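Local coordinates for Cgl0159-like domain-containing protein (Corynebacterium glutamicum, PDB 3FOK) that is of unknown function but adopts a TIM-barrel fold, a scaffold shared by many enzymes, so a catalytic role is possible but not established, at residues V288-A291 against A292-V295; D252-F255 against A256-H260; V25-R28 against F29-R33; T130-V134 against S135-D139. All blocks are in the same frame, centred on the assembly; numbering follows the deposited sequence.

Overall arrangement
Along the chain the order is interaction 3, interaction 4, interaction 2, interaction 1, and all four are local contacts within a helix, at a helix start or at a helix end. Interactions 1 and 2 lie on neighbouring helices, 284-295 and 252-261, with centres about 11 Å apart, and touch through Thr290, Leu294 and Phe255. Interactions 3 and 4, centres about 15 Å apart, are linked by a long, weak ion pair between Lys30 and Asp139 and by loose packing of Phe29 on Tyr132. Interactions 1 and 4 have centres about 30 Å apart, on opposite sides of the chain's centre. The two pairs thus cover separate parts of the helical layer outside the barrel sheet.

Interaction 1 of 4, residues V288-A291 against A292-V295; sequences VDTA and ARLV
Arg293 folds back over the preceding turn of helix 284-295 and lies against Asp289. From CB onward its chain follows the carbonyl of Asp289: Arg293 CB and CG each stand 3.4 Å from Asp289 O, and CD is a little farther off. The bend at chi3 (-60°) turns the end of the chain back toward Asp289. Arg293 NE thus comes 3.3 Å from Asp289 O, a weak hydrogen bond with an N-H...O angle of 129°. The same oxygen takes the main helical bond from Arg293 N at 2.7 Å. At the tip, Asp289 CB sits over one face of the guanidinium, toward its rim, with Arg293 NH2 3.7 Å from that carbon.

The carboxylate is engaged elsewhere, since Asp289 OD2 forms a salt bridge with Arg82. One turn on, Ala291 O accepts from both Val295 N (3.1 Å) and Leu294 N (2.9 Å), the latter from above the carbonyl plane, as the helix nears its end. Ala291, Ala292 and Val295 pack on Phe45 of strand 44-48, the barrel side of the helix. Asp289 OD2 and Arg293 NH2 are 5.1 Å apart, so any attraction between these opposite charges is probably modest; the arginine side chain reaches the backbone through one weak bond, from NE.

Interaction 2 of 4, residues D252-F255 against A256-H260; sequences DATF and ASWEH
Thr254, Phe255 and Trp258 meet in an apolar and aromatic contact within one turn of helix 252-261, an outer helix of the TIM barrel that follows strand 240-243 and precedes strand 267-272. Trp258 faces the sheet, where its indole packs on Leu270 and Val272 of strand 267-272, while Phe255 reaches Thr290 and Leu294 of helix 284-295. The pair therefore joins the barrel wall to the next helix.

With CG2 anti to its backbone N, Thr254 sends this methyl alongside Trp258 and over one indole face, offset toward the rim, with CG2 3.6 Å from Trp258 CZ2. Phe255 approaches obliquely: its ring and the six-membered ring of Trp258 have centroids 5.3 Å apart and planes at 74°, and Phe255 CE1 lies 3.8 Å from Trp258 CZ3. Backbone bonds from Ala256, Ser257, Trp258 and Glu259 to the residues four earlier hold the turn regular.

Thr254 O lies over an indole face and accepts twice. Trp258 N donates in the carbonyl plane at 3.2 Å. The second donor is the hydroxyl of Ser257, which chi1 of 60° swings back over the preceding turn, placing Ser257 OG 2.6 Å from Thr254 O.

Interaction 3 of 4, residues V25-R28 against F29-R33; sequences VAER and FKQRR
Glu27 and Gln31 lie alongside each other one helical turn apart, their side chains pointing the same way. The touch is made by the amide nitrogen against the aliphatic part of the glutamate: Gln31 NE2 is 3.3 Å from Glu27 CG, whereas Glu27 OE2 is 3.6 Å away. The carboxylate and amide planes are turned 49° apart, so the polar ends are neighbours without being coplanar. Nearer the backbone, Gln31 CG rests 3.5 Å from Glu27 O, and Lys30 CG similarly approaches Ala26 O at 3.3 Å. Extended beyond CG, the lysine chain then leads away from the turn, and Lys30 NZ makes a long, weak ion pair with Asp139.

The backbone bonds belong to the last turn of helix 23-30 and its exit. Phe29 N donates to Val25 O at 3.0 Å, Lys30 N to Ala26 O at 3.0 Å, and Gln31 N to Glu27 O at 3.1 Å. This helix precedes strand 44-48 of the TIM barrel and packs outside it, against helices 92-100 and 134-140.

Apolar packing falls mainly to Phe29. With CG anti to the backbone N (chi1 -154°), its ring leaves the turn for Ile95 and Ala99. Among polar neighbours, Val25 and Phe29 both pack on Asp96 and Arg140, and Val25 also touches Ser217 of the second subunit.

Charge pairing takes over where the helix gives way to loop: Arg32, whose chain bends at chi3, forms a salt bridge with Asp143 and donates to the carbonyl of Lys107, while Arg33 pairs with Asp106.

Interaction 4 of 4, residues T130-V134 against S135-D139; sequences TGYNV and SSMVD
A chi1 of 54° places the amide group of Asn133 between its backbone N and carbonyl carbon, and from there OD1 turns onto the first turn of helix 134-140. Ser136, with chi1 of 73°, brings its hydroxyl back toward the same residue. Asn133 is the N-cap: Ser136 N donates to Asn133 OD1 at 2.9 Å, with an N-H...O angle of 166°. Ser136 OG stands 3.1 Å from both Asn133 OD1 and Asn133 O; which acceptor receives its proton is not settled, and Asn214 O of the second subunit is a further, weak partner. Asn133 also packs on Asn170 of that subunit. The backbone spiral begins with Met137 N bonded to Asn133 O at 3.1 Å.

Tyr132 and selenomethionine Met137 cross at about a right angle in a Met-aromatic contact, Met137 SE lying 5.1 Å from the Tyr132 ring centroid, obliquely to the ring. Met137 CE lies over one ring face, toward its rim; Ser136 OG meets the ring at its edge. Val134 CG1 packs 3.8 Å from Val138 CG2.

This helix start follows strand 108-112, and Tyr132 rests on Pro92 and Ile95 of helix 92-100, Val134 on Glu171 and Ala172 of helix 158-174.

Interaction 1 of 4, residues V288-A291 against A292-V295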
ATOM      1  N   VAL A 288      36.713  22.404 -14.280  1.00 23.95           N
ATOM      2  CA  VAL A 288      36.533  21.043 -14.768  1.00 24.10           C
ATOM      3  C   VAL A 288      37.853  20.380 -15.185  1.00 25.11           C
ATOM      4  O   VAL A 288      38.026  19.174 -14.988  1.00 24.40           O
ATOM      5  CB  VAL A 288      35.534  21.005 -15.950  1.00 23.56           C
ATOM      6  CG1 VAL A 288      35.342  19.573 -16.426  1.00 22.10           C
ATOM      7  CG2 VAL A 288      34.197  21.592 -15.513  1.00 20.51           C
ATOM      8  N   ASP A 289      38.780  21.154 -15.753  1.00 25.29           N
ATOM      9  CA  ASP A 289      40.071  20.598 -16.167  1.00 24.45           C
ATOM     10  C   ASP A 289      40.887  20.161 -14.958  1.00 25.31           C
ATOM     11  O   ASP A 289      41.503  19.095 -14.966  1.00 24.92           O
ATOM     12  CB  ASP A 289      40.882  21.619 -16.967  1.00 24.03           C
ATOM     13  CG  ASP A 289      40.341  21.827 -18.369  1.00 26.23           C
ATOM     14  OD1 ASP A 289      39.970  20.827 -19.023  1.00 27.06           O
ATOM     15  OD2 ASP A 289      40.302  22.989 -18.826  1.00 27.33           O
ATOM     16  N   THR A 290      40.899  21.000 -13.927  1.00 26.34           N
ATOM     17  CA  THR A 290      41.626  20.701 -12.702  1.00 27.44           C
ATOM     18  C   THR A 290      41.174  19.332 -12.212  1.00 28.97           C
ATOM     19  O   THR A 290      41.980  18.402 -12.083  1.00 29.04           O
ATOM     20  CB  THR A 290      41.317  21.735 -11.610  1.00 28.27           C
ATOM     21  OG1 THR A 290      41.727  23.034 -12.052  1.00 30.30           O
ATOM     22  CG2 THR A 290      42.043  21.386 -10.321  1.00 27.45           C
ATOM     23  N   ALA A 291      39.874  19.223 -11.950  1.00 28.96           N
ATOM     24  CA  ALA A 291      39.275  17.984 -11.478  1.00 29.23           C
ATOM     25  C   ALA A 291      39.589  16.846 -12.448  1.00 30.22           C
ATOM     26  O   ALA A 291      39.984  15.751 -12.035  1.00 29.94           O
ATOM     27  CB  ALA A 291      37.766  18.158 -11.343  1.00 28.19           C
ATOM     28  N   ALA A 292      39.413  17.115 -13.738  1.00 29.93           N
ATOM     29  CA  ALA A 292      39.668  16.119 -14.766  1.00 30.43           C
ATOM     30  C   ALA A 292      41.085  15.561 -14.694  1.00 31.54           C
ATOM     31  O   ALA A 292      41.284  14.347 -14.677  1.00 30.17           O
ATOM     32  CB  ALA A 292      39.423  16.722 -16.139  1.00 30.76           C
ATOM     33  N   ARG A 293      42.067  16.456 -14.655  1.00 33.53           N
ATOM     34  CA  ARG A 293      43.467  16.051 -14.612  1.00 35.76           C
ATOM     35  C   ARG A 293      43.857  15.486 -13.251  1.00 35.65           C
ATOM     36  O   ARG A 293      44.993  15.058 -13.039  1.00 36.51           O
ATOM     37  CB  ARG A 293      44.355  17.238 -15.010  1.00 37.47           C
ATOM     38  CG  ARG A 293      44.134  17.650 -16.479  1.00 42.97           C
ATOM     39  CD  ARG A 293      44.845  18.942 -16.886  1.00 45.71           C
ATOM     40  NE  ARG A 293      44.418  20.097 -16.098  1.00 48.19           N
ATOM     41  CZ  ARG A 293      44.669  21.364 -16.418  1.00 48.98           C
ATOM     42  NH1 ARG A 293      45.344  21.656 -17.526  1.00 49.06           N
ATOM     43  NH2 ARG A 293      44.253  22.344 -15.623  1.00 48.87           N
ATOM     44  N   LEU A 294      42.894  15.464 -12.337  1.00 34.95           N
ATOM     45  CA  LEU A 294      43.103  14.932 -10.997  1.00 33.15           C
ATOM     46  C   LEU A 294      42.647  13.473 -11.006  1.00 33.29           C
ATOM     47  O   LEU A 294      43.188  12.634 -10.289  1.00 34.14           O
ATOM     48  CB  LEU A 294      42.281  15.743  -9.993  1.00 30.55           C
ATOM     49  CG  LEU A 294      42.930  16.176  -8.676  1.00 30.19           C
ATOM     50  CD1 LEU A 294      44.346  16.683  -8.911  1.00 27.80           C
ATOM     51  CD2 LEU A 294      42.073  17.265  -8.046  1.00 26.07           C
ATOM     52  N   VAL A 295      41.651  13.187 -11.842  1.00 33.08           N
ATOM     53  CA  VAL A 295      41.087  11.846 -11.979  1.00 32.96           C
ATOM     54  C   VAL A 295      41.823  11.045 -13.050  1.00 34.14           C
ATOM     55  O   VAL A 295      42.244   9.912 -12.809  1.00 34.78           O
ATOM     56  CB  VAL A 295      39.582  11.916 -12.339  1.00 31.68           C
ATOM     57  CG1 VAL A 295      39.040  10.524 -12.596  1.00 28.79           C
ATOM     58  CG2 VAL A 295      38.810  12.582 -11.208  1.00 29.93           C
TER

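Interaction 2 of 4, residues D252-F255 against A256-H260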
ATOM      1  N   ASP A 252      41.432  25.760  -3.345  1.00 49.30           N
ATOM      2  CA  ASP A 252      42.633  24.980  -3.613  1.00 48.60           C
ATOM      3  C   ASP A 252      42.669  23.858  -2.588  1.00 47.31           C
ATOM      4  O   ASP A 252      43.043  22.728  -2.898  1.00 46.75           O
ATOM      5  CB  ASP A 252      43.889  25.845  -3.483  1.00 50.67           C
ATOM      6  CG  ASP A 252      44.037  26.836  -4.621  1.00 52.21           C
ATOM      7  OD1 ASP A 252      44.112  26.396  -5.788  1.00 53.58           O
ATOM      8  OD2 ASP A 252      44.083  28.053  -4.348  1.00 53.43           O
ATOM      9  N   ALA A 253      42.268  24.184  -1.361  1.00 45.83           N
ATOM     10  CA  ALA A 253      42.241  23.214  -0.275  1.00 44.69           C
ATOM     11  C   ALA A 253      41.291  22.076  -0.633  1.00 44.03           C
ATOM     12  O   ALA A 253      41.566  20.910  -0.337  1.00 43.59           O
ATOM     13  CB  ALA A 253      41.789  23.887   1.015  1.00 44.13           C
ATOM     14  N   THR A 254      40.177  22.422  -1.274  1.00 42.50           N
ATOM     15  CA  THR A 254      39.185  21.433  -1.679  1.00 41.87           C
ATOM     16  C   THR A 254      39.792  20.426  -2.653  1.00 41.18           C
ATOM     17  O   THR A 254      39.688  19.216  -2.449  1.00 40.92           O
ATOM     18  CB  THR A 254      37.964  22.106  -2.349  1.00 41.59           C
ATOM     19  OG1 THR A 254      37.334  22.994  -1.417  1.00 41.11           O
ATOM     20  CG2 THR A 254      36.959  21.062  -2.801  1.00 40.65           C
ATOM     21  N   PHE A 255      40.424  20.930  -3.710  1.00 40.28           N
ATOM     22  CA  PHE A 255      41.049  20.067  -4.707  1.00 38.52           C
ATOM     23  C   PHE A 255      42.115  19.172  -4.080  1.00 38.35           C
ATOM     24  O   PHE A 255      42.295  18.023  -4.489  1.00 37.89           O
ATOM     25  CB  PHE A 255      41.676  20.909  -5.822  1.00 37.61           C
ATOM     26  CG  PHE A 255      40.686  21.433  -6.821  1.00 37.07           C
ATOM     27  CD1 PHE A 255      39.977  20.559  -7.638  1.00 36.80           C
ATOM     28  CD2 PHE A 255      40.460  22.799  -6.945  1.00 37.13           C
ATOM     29  CE1 PHE A 255      39.056  21.039  -8.569  1.00 36.76           C
ATOM     30  CE2 PHE A 255      39.540  23.291  -7.873  1.00 36.78           C
ATOM     31  CZ  PHE A 255      38.837  22.408  -8.686  1.00 36.28           C
ATOM     32  N   ALA A 256      42.816  19.699  -3.082  1.00 37.38           N
ATOM     33  CA  ALA A 256      43.866  18.949  -2.405  1.00 35.83           C
ATOM     34  C   ALA A 256      43.306  17.758  -1.635  1.00 35.20           C
ATOM     35  O   ALA A 256      43.896  16.679  -1.640  1.00 35.20           O
ATOM     36  CB  ALA A 256      44.639  19.867  -1.462  1.00 34.50           C
ATOM     37  N   SER A 257      42.172  17.953  -0.969  1.00 34.17           N
ATOM     38  CA  SER A 257      41.561  16.872  -0.205  1.00 33.59           C
ATOM     39  C   SER A 257      41.094  15.757  -1.139  1.00 33.51           C
ATOM     40  O   SER A 257      41.172  14.577  -0.793  1.00 33.47           O
ATOM     41  CB  SER A 257      40.383  17.397   0.617  1.00 32.88           C
ATOM     42  OG  SER A 257      39.384  17.954  -0.215  1.00 33.92           O
ATOM     43  N   TRP A 258      40.611  16.134  -2.320  1.00 32.34           N
ATOM     44  CA  TRP A 258      40.156  15.156  -3.301  1.00 32.23           C
ATOM     45  C   TRP A 258      41.356  14.355  -3.784  1.00 33.23           C
ATOM     46  O   TRP A 258      41.313  13.126  -3.854  1.00 33.51           O
ATOM     47  CB  TRP A 258      39.511  15.852  -4.505  1.00 30.18           C
ATOM     48  CG  TRP A 258      38.254  16.607  -4.205  1.00 28.46           C
ATOM     49  CD1 TRP A 258      37.610  16.691  -3.006  1.00 27.88           C
ATOM     50  CD2 TRP A 258      37.485  17.385  -5.130  1.00 27.39           C
ATOM     51  NE1 TRP A 258      36.487  17.473  -3.126  1.00 29.23           N
ATOM     52  CE2 TRP A 258      36.386  17.912  -4.420  1.00 27.50           C
ATOM     53  CE3 TRP A 258      37.617  17.685  -6.492  1.00 26.91           C
ATOM     54  CZ2 TRP A 258      35.423  18.724  -5.024  1.00 26.93           C
ATOM     55  CZ3 TRP A 258      36.655  18.497  -7.095  1.00 26.71           C
ATOM     56  CH2 TRP A 258      35.573  19.004  -6.359  1.00 26.49           C
ATOM     57  N   GLU A 259      42.424  15.069  -4.121  1.00 34.03           N
ATOM     58  CA  GLU A 259      43.647  14.451  -4.606  1.00 34.91           C
ATOM     59  C   GLU A 259      44.144  13.380  -3.639  1.00 34.26           C
ATOM     60  O   GLU A 259      44.569  12.305  -4.062  1.00 33.41           O
ATOM     61  CB  GLU A 259      44.721  15.523  -4.817  1.00 37.67           C
ATOM     62  CG  GLU A 259      46.027  15.005  -5.394  1.00 41.04           C
ATOM     63  CD  GLU A 259      46.979  16.128  -5.771  1.00 44.07           C
ATOM     64  OE1 GLU A 259      47.243  17.001  -4.916  1.00 45.15           O
ATOM     65  OE2 GLU A 259      47.467  16.134  -6.922  1.00 45.36           O
ATOM     66  N   HIS A 260      44.088  13.668  -2.342  1.00 33.51           N
ATOM     67  CA  HIS A 260      44.528  12.699  -1.344  1.00 32.34           C
ATOM     68  C   HIS A 260      43.597  11.495  -1.280  1.00 31.32           C
ATOM     69  O   HIS A 260      44.038  10.351  -1.378  1.00 31.93           O
ATOM     70  CB  HIS A 260      44.595  13.324   0.049  1.00 33.60           C
ATOM     71  CG  HIS A 260      44.736  12.312   1.144  1.00 35.06           C
ATOM     72  ND1 HIS A 260      45.853  11.516   1.280  1.00 35.08           N
ATOM     73  CD2 HIS A 260      43.871  11.914   2.106  1.00 35.66           C
ATOM     74  CE1 HIS A 260      45.668  10.667   2.275  1.00 35.81           C
ATOM     75  NE2 HIS A 260      44.473  10.887   2.792  1.00 37.03           N
TER

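Interaction 3 of 4, residues V25-R28 against F29-R33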
ATOM      1  N   VAL A  25      13.226  12.632 -29.051  1.00 32.52           N
ATOM      2  CA  VAL A  25      14.042  12.646 -27.844  1.00 30.74           C
ATOM      3  C   VAL A  25      14.537  11.224 -27.585  1.00 30.43           C
ATOM      4  O   VAL A  25      15.735  10.985 -27.467  1.00 29.28           O
ATOM      5  CB  VAL A  25      13.243  13.136 -26.617  1.00 30.19           C
ATOM      6  CG1 VAL A  25      14.130  13.124 -25.380  1.00 28.38           C
ATOM      7  CG2 VAL A  25      12.711  14.534 -26.873  1.00 29.69           C
ATOM      8  N   ALA A  26      13.605  10.281 -27.519  1.00 30.75           N
ATOM      9  CA  ALA A  26      13.949   8.886 -27.278  1.00 32.23           C
ATOM     10  C   ALA A  26      14.788   8.309 -28.414  1.00 32.98           C
ATOM     11  O   ALA A  26      15.718   7.537 -28.177  1.00 32.33           O
ATOM     12  CB  ALA A  26      12.681   8.059 -27.097  1.00 32.03           C
ATOM     13  N   GLU A  27      14.463   8.687 -29.647  1.00 33.95           N
ATOM     14  CA  GLU A  27      15.193   8.185 -30.803  1.00 34.73           C
ATOM     15  C   GLU A  27      16.654   8.626 -30.774  1.00 34.86           C
ATOM     16  O   GLU A  27      17.555   7.808 -30.952  1.00 34.87           O
ATOM     17  CB  GLU A  27      14.519   8.648 -32.096  1.00 36.64           C
ATOM     18  CG  GLU A  27      14.897   7.813 -33.314  1.00 42.12           C
ATOM     19  CD  GLU A  27      13.928   7.989 -34.476  1.00 45.01           C
ATOM     20  OE1 GLU A  27      12.703   7.863 -34.250  1.00 46.96           O
ATOM     21  OE2 GLU A  27      14.388   8.239 -35.612  1.00 45.08           O
ATOM     22  N   ARG A  28      16.893   9.913 -30.548  1.00 34.80           N
ATOM     23  CA  ARG A  28      18.257  10.422 -30.488  1.00 35.35           C
ATOM     24  C   ARG A  28      18.994   9.817 -29.306  1.00 34.78           C
ATOM     25  O   ARG A  28      20.210   9.636 -29.339  1.00 34.29           O
ATOM     26  CB  ARG A  28      18.255  11.947 -30.366  1.00 38.55           C
ATOM     27  CG  ARG A  28      18.182  12.672 -31.699  1.00 42.23           C
ATOM     28  CD  ARG A  28      17.812  14.132 -31.517  1.00 45.06           C
ATOM     29  NE  ARG A  28      17.946  14.881 -32.761  1.00 48.25           N
ATOM     30  CZ  ARG A  28      19.110  15.287 -33.263  1.00 50.59           C
ATOM     31  NH1 ARG A  28      20.242  15.019 -32.620  1.00 49.98           N
ATOM     32  NH2 ARG A  28      19.142  15.959 -34.410  1.00 50.88           N
ATOM     33  N   PHE A  29      18.243   9.494 -28.265  1.00 34.58           N
ATOM     34  CA  PHE A  29      18.822   8.910 -27.065  1.00 35.43           C
ATOM     35  C   PHE A  29      19.368   7.515 -27.355  1.00 35.15           C
ATOM     36  O   PHE A  29      20.455   7.159 -26.908  1.00 34.96           O
ATOM     37  CB  PHE A  29      17.760   8.822 -25.966  1.00 36.50           C
ATOM     38  CG  PHE A  29      18.318   8.843 -24.575  1.00 35.78           C
ATOM     39  CD1 PHE A  29      19.353   7.992 -24.210  1.00 36.14           C
ATOM     40  CD2 PHE A  29      17.800   9.714 -23.625  1.00 37.22           C
ATOM     41  CE1 PHE A  29      19.869   8.006 -22.917  1.00 36.85           C
ATOM     42  CE2 PHE A  29      18.306   9.738 -22.328  1.00 38.18           C
ATOM     43  CZ  PHE A  29      19.344   8.882 -21.973  1.00 36.92           C
ATOM     44  N   LYS A  30      18.611   6.733 -28.115  1.00 34.67           N
ATOM     45  CA  LYS A  30      19.013   5.373 -28.443  1.00 35.01           C
ATOM     46  C   LYS A  30      20.064   5.269 -29.550  1.00 34.57           C
ATOM     47  O   LYS A  30      20.774   4.265 -29.640  1.00 34.63           O
ATOM     48  CB  LYS A  30      17.772   4.547 -28.790  1.00 35.92           C
ATOM     49  CG  LYS A  30      16.788   4.463 -27.625  1.00 40.30           C
ATOM     50  CD  LYS A  30      15.551   3.634 -27.954  1.00 42.14           C
ATOM     51  CE  LYS A  30      14.634   3.532 -26.737  1.00 43.31           C
ATOM     52  NZ  LYS A  30      13.436   2.682 -26.996  1.00 42.64           N
ATOM     53  N   GLN A  31      20.170   6.298 -30.386  1.00 32.18           N
ATOM     54  CA  GLN A  31      21.158   6.300 -31.462  1.00 32.27           C
ATOM     55  C   GLN A  31      22.502   6.766 -30.919  1.00 31.56           C
ATOM     56  O   GLN A  31      23.501   6.833 -31.629  1.00 31.95           O
ATOM     57  CB  GLN A  31      20.696   7.216 -32.593  1.00 33.45           C
ATOM     58  CG  GLN A  31      19.662   6.571 -33.493  1.00 35.91           C
ATOM     59  CD  GLN A  31      18.985   7.565 -34.411  1.00 37.64           C
ATOM     60  OE1 GLN A  31      19.572   8.582 -34.790  1.00 38.23           O
ATOM     61  NE2 GLN A  31      17.744   7.267 -34.788  1.00 38.57           N
ATOM     62  N   ARG A  32      22.494   7.080 -29.633  1.00 31.18           N
ATOM     63  CA  ARG A  32      23.657   7.546 -28.893  1.00 30.87           C
ATOM     64  C   ARG A  32      24.797   6.527 -28.919  1.00 31.72           C
ATOM     65  O   ARG A  32      24.573   5.329 -28.758  1.00 31.65           O
ATOM     66  CB  ARG A  32      23.215   7.809 -27.450  1.00 29.50           C
ATOM     67  CG  ARG A  32      24.268   8.284 -26.486  1.00 27.59           C
ATOM     68  CD  ARG A  32      23.605   8.592 -25.147  1.00 25.91           C
ATOM     69  NE  ARG A  32      23.425   7.413 -24.306  1.00 20.95           N
ATOM     70  CZ  ARG A  32      24.351   6.959 -23.471  1.00 20.48           C
ATOM     71  NH1 ARG A  32      25.512   7.590 -23.371  1.00 18.83           N
ATOM     72  NH2 ARG A  32      24.123   5.883 -22.733  1.00 19.19           N
ATOM     73  N   ARG A  33      26.018   7.010 -29.129  1.00 32.15           N
ATOM     74  CA  ARG A  33      27.191   6.143 -29.149  1.00 33.78           C
ATOM     75  C   ARG A  33      27.537   5.790 -27.713  1.00 33.96           C
ATOM     76  O   ARG A  33      27.823   6.674 -26.904  1.00 34.14           O
ATOM     77  CB  ARG A  33      28.375   6.865 -29.786  1.00 36.87           C
ATOM     78  CG  ARG A  33      28.224   7.114 -31.270  1.00 41.63           C
ATOM     79  CD  ARG A  33      29.103   6.167 -32.069  1.00 44.97           C
ATOM     80  NE  ARG A  33      30.501   6.237 -31.642  1.00 47.87           N
ATOM     81  CZ  ARG A  33      31.194   7.368 -31.517  1.00 48.35           C
ATOM     82  NH1 ARG A  33      30.623   8.539 -31.783  1.00 47.16           N
ATOM     83  NH2 ARG A  33      32.461   7.329 -31.130  1.00 48.61           N
TER

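Interaction 4 of 4, residues T130-V134 against S135-D139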
ATOM      1  N   THR A 130      10.883   9.533  -7.321  1.00 14.41           N
ATOM      2  CA  THR A 130      10.148  10.352  -8.278  1.00 14.21           C
ATOM      3  C   THR A 130      10.763  10.537  -9.664  1.00 14.52           C
ATOM      4  O   THR A 130      10.142  11.164 -10.526  1.00 13.54           O
ATOM      5  CB  THR A 130       9.944  11.759  -7.693  1.00 15.67           C
ATOM      6  OG1 THR A 130      11.228  12.340  -7.423  1.00 18.63           O
ATOM      7  CG2 THR A 130       9.159  11.690  -6.392  1.00 10.29           C
ATOM      8  N   GLY A 131      11.967  10.016  -9.887  1.00 14.35           N
ATOM      9  CA  GLY A 131      12.595  10.197 -11.184  1.00 14.73           C
ATOM     10  C   GLY A 131      12.768   8.930 -11.996  1.00 16.18           C
ATOM     11  O   GLY A 131      11.799   8.229 -12.293  1.00 16.78           O
ATOM     12  N   TYR A 132      14.011   8.648 -12.376  1.00 15.67           N
ATOM     13  CA  TYR A 132      14.322   7.459 -13.155  1.00 15.28           C
ATOM     14  C   TYR A 132      14.044   6.194 -12.356  1.00 15.71           C
ATOM     15  O   TYR A 132      14.176   6.179 -11.131  1.00 16.68           O
ATOM     16  CB  TYR A 132      15.810   7.438 -13.530  1.00 14.63           C
ATOM     17  CG  TYR A 132      16.192   8.147 -14.807  1.00 16.37           C
ATOM     18  CD1 TYR A 132      15.802   7.649 -16.049  1.00 16.50           C
ATOM     19  CD2 TYR A 132      16.985   9.296 -14.776  1.00 17.10           C
ATOM     20  CE1 TYR A 132      16.195   8.274 -17.233  1.00 17.50           C
ATOM     21  CE2 TYR A 132      17.385   9.928 -15.947  1.00 18.20           C
ATOM     22  CZ  TYR A 132      16.987   9.413 -17.172  1.00 19.59           C
ATOM     23  OH  TYR A 132      17.389  10.033 -18.331  1.00 21.22           O
ATOM     24  N   ASN A 133      13.644   5.138 -13.052  1.00 15.49           N
ATOM     25  CA  ASN A 133      13.458   3.840 -12.419  1.00 14.02           C
ATOM     26  C   ASN A 133      14.237   2.901 -13.332  1.00 14.99           C
ATOM     27  O   ASN A 133      14.534   3.254 -14.478  1.00 14.24           O
ATOM     28  CB  ASN A 133      11.976   3.430 -12.294  1.00 12.93           C
ATOM     29  CG  ASN A 133      11.221   3.473 -13.604  1.00 14.95           C
ATOM     30  OD1 ASN A 133      11.802   3.409 -14.686  1.00 14.13           O
ATOM     31  ND2 ASN A 133       9.901   3.563 -13.507  1.00 16.22           N
ATOM     32  N   VAL A 134      14.596   1.726 -12.831  1.00 14.70           N
ATOM     33  CA  VAL A 134      15.375   0.793 -13.626  1.00 15.13           C
ATOM     34  C   VAL A 134      14.778   0.503 -14.999  1.00 16.38           C
ATOM     35  O   VAL A 134      15.493   0.453 -16.002  1.00 16.67           O
ATOM     36  CB  VAL A 134      15.585  -0.526 -12.859  1.00 14.33           C
ATOM     37  CG1 VAL A 134      16.277  -1.548 -13.753  1.00 12.28           C
ATOM     38  CG2 VAL A 134      16.423  -0.260 -11.618  1.00 13.54           C
ATOM     39  N   SER A 135      13.466   0.315 -15.041  1.00 17.73           N
ATOM     40  CA  SER A 135      12.786   0.031 -16.294  1.00 18.75           C
ATOM     41  C   SER A 135      13.123   1.036 -17.396  1.00 19.34           C
ATOM     42  O   SER A 135      13.539   0.652 -18.489  1.00 21.36           O
ATOM     43  CB  SER A 135      11.273   0.013 -16.073  1.00 19.63           C
ATOM     44  OG  SER A 135      10.576   0.056 -17.310  1.00 22.93           O
ATOM     45  N   SER A 136      12.948   2.322 -17.108  1.00 18.81           N
ATOM     46  CA  SER A 136      13.218   3.358 -18.100  1.00 20.05           C
ATOM     47  C   SER A 136      14.703   3.517 -18.406  1.00 20.70           C
ATOM     48  O   SER A 136      15.073   3.896 -19.516  1.00 19.71           O
ATOM     49  CB  SER A 136      12.652   4.704 -17.640  1.00 20.21           C
ATOM     50  OG  SER A 136      13.422   5.250 -16.584  1.00 17.43           O
HETATM   51  N   MSE A 137      15.556   3.234 -17.428  1.00 21.26           N
HETATM   52  CA  MSE A 137      16.989   3.358 -17.641  1.00 21.50           C
HETATM   53  C   MSE A 137      17.465   2.251 -18.574  1.00 22.00           C
HETATM   54  O   MSE A 137      18.228   2.499 -19.509  1.00 21.66           O
HETATM   55  CB  MSE A 137      17.728   3.291 -16.309  1.00 22.20           C
HETATM   56  CG  MSE A 137      17.370   4.423 -15.368  1.00 27.94           C
HETATM   57 SE   MSE A 137      18.584   4.595 -13.871  1.00 32.93          SE
HETATM   58  CE  MSE A 137      19.597   6.062 -14.522  1.00 35.22           C
ATOM     59  N   VAL A 138      17.010   1.028 -18.322  1.00 20.96           N
ATOM     60  CA  VAL A 138      17.382  -0.093 -19.166  1.00 21.09           C
ATOM     61  C   VAL A 138      16.906   0.171 -20.593  1.00 21.95           C
ATOM     62  O   VAL A 138      17.656  -0.007 -21.549  1.00 21.58           O
ATOM     63  CB  VAL A 138      16.756  -1.410 -18.655  1.00 20.42           C
ATOM     64  CG1 VAL A 138      16.922  -2.508 -19.696  1.00 16.35           C
ATOM     65  CG2 VAL A 138      17.414  -1.821 -17.355  1.00 18.72           C
ATOM     66  N   ASP A 139      15.656   0.601 -20.725  1.00 24.07           N
ATOM     67  CA  ASP A 139      15.076   0.891 -22.031  1.00 26.15           C
ATOM     68  C   ASP A 139      15.792   2.009 -22.781  1.00 25.18           C
ATOM     69  O   ASP A 139      16.018   1.920 -23.987  1.00 26.22           O
ATOM     70  CB  ASP A 139      13.606   1.277 -21.880  1.00 29.72           C
ATOM     71  CG  ASP A 139      13.016   1.826 -23.170  1.00 34.38           C
ATOM     72  OD1 ASP A 139      12.845   1.042 -24.132  1.00 35.97           O
ATOM     73  OD2 ASP A 139      12.736   3.044 -23.227  1.00 36.79           O
TER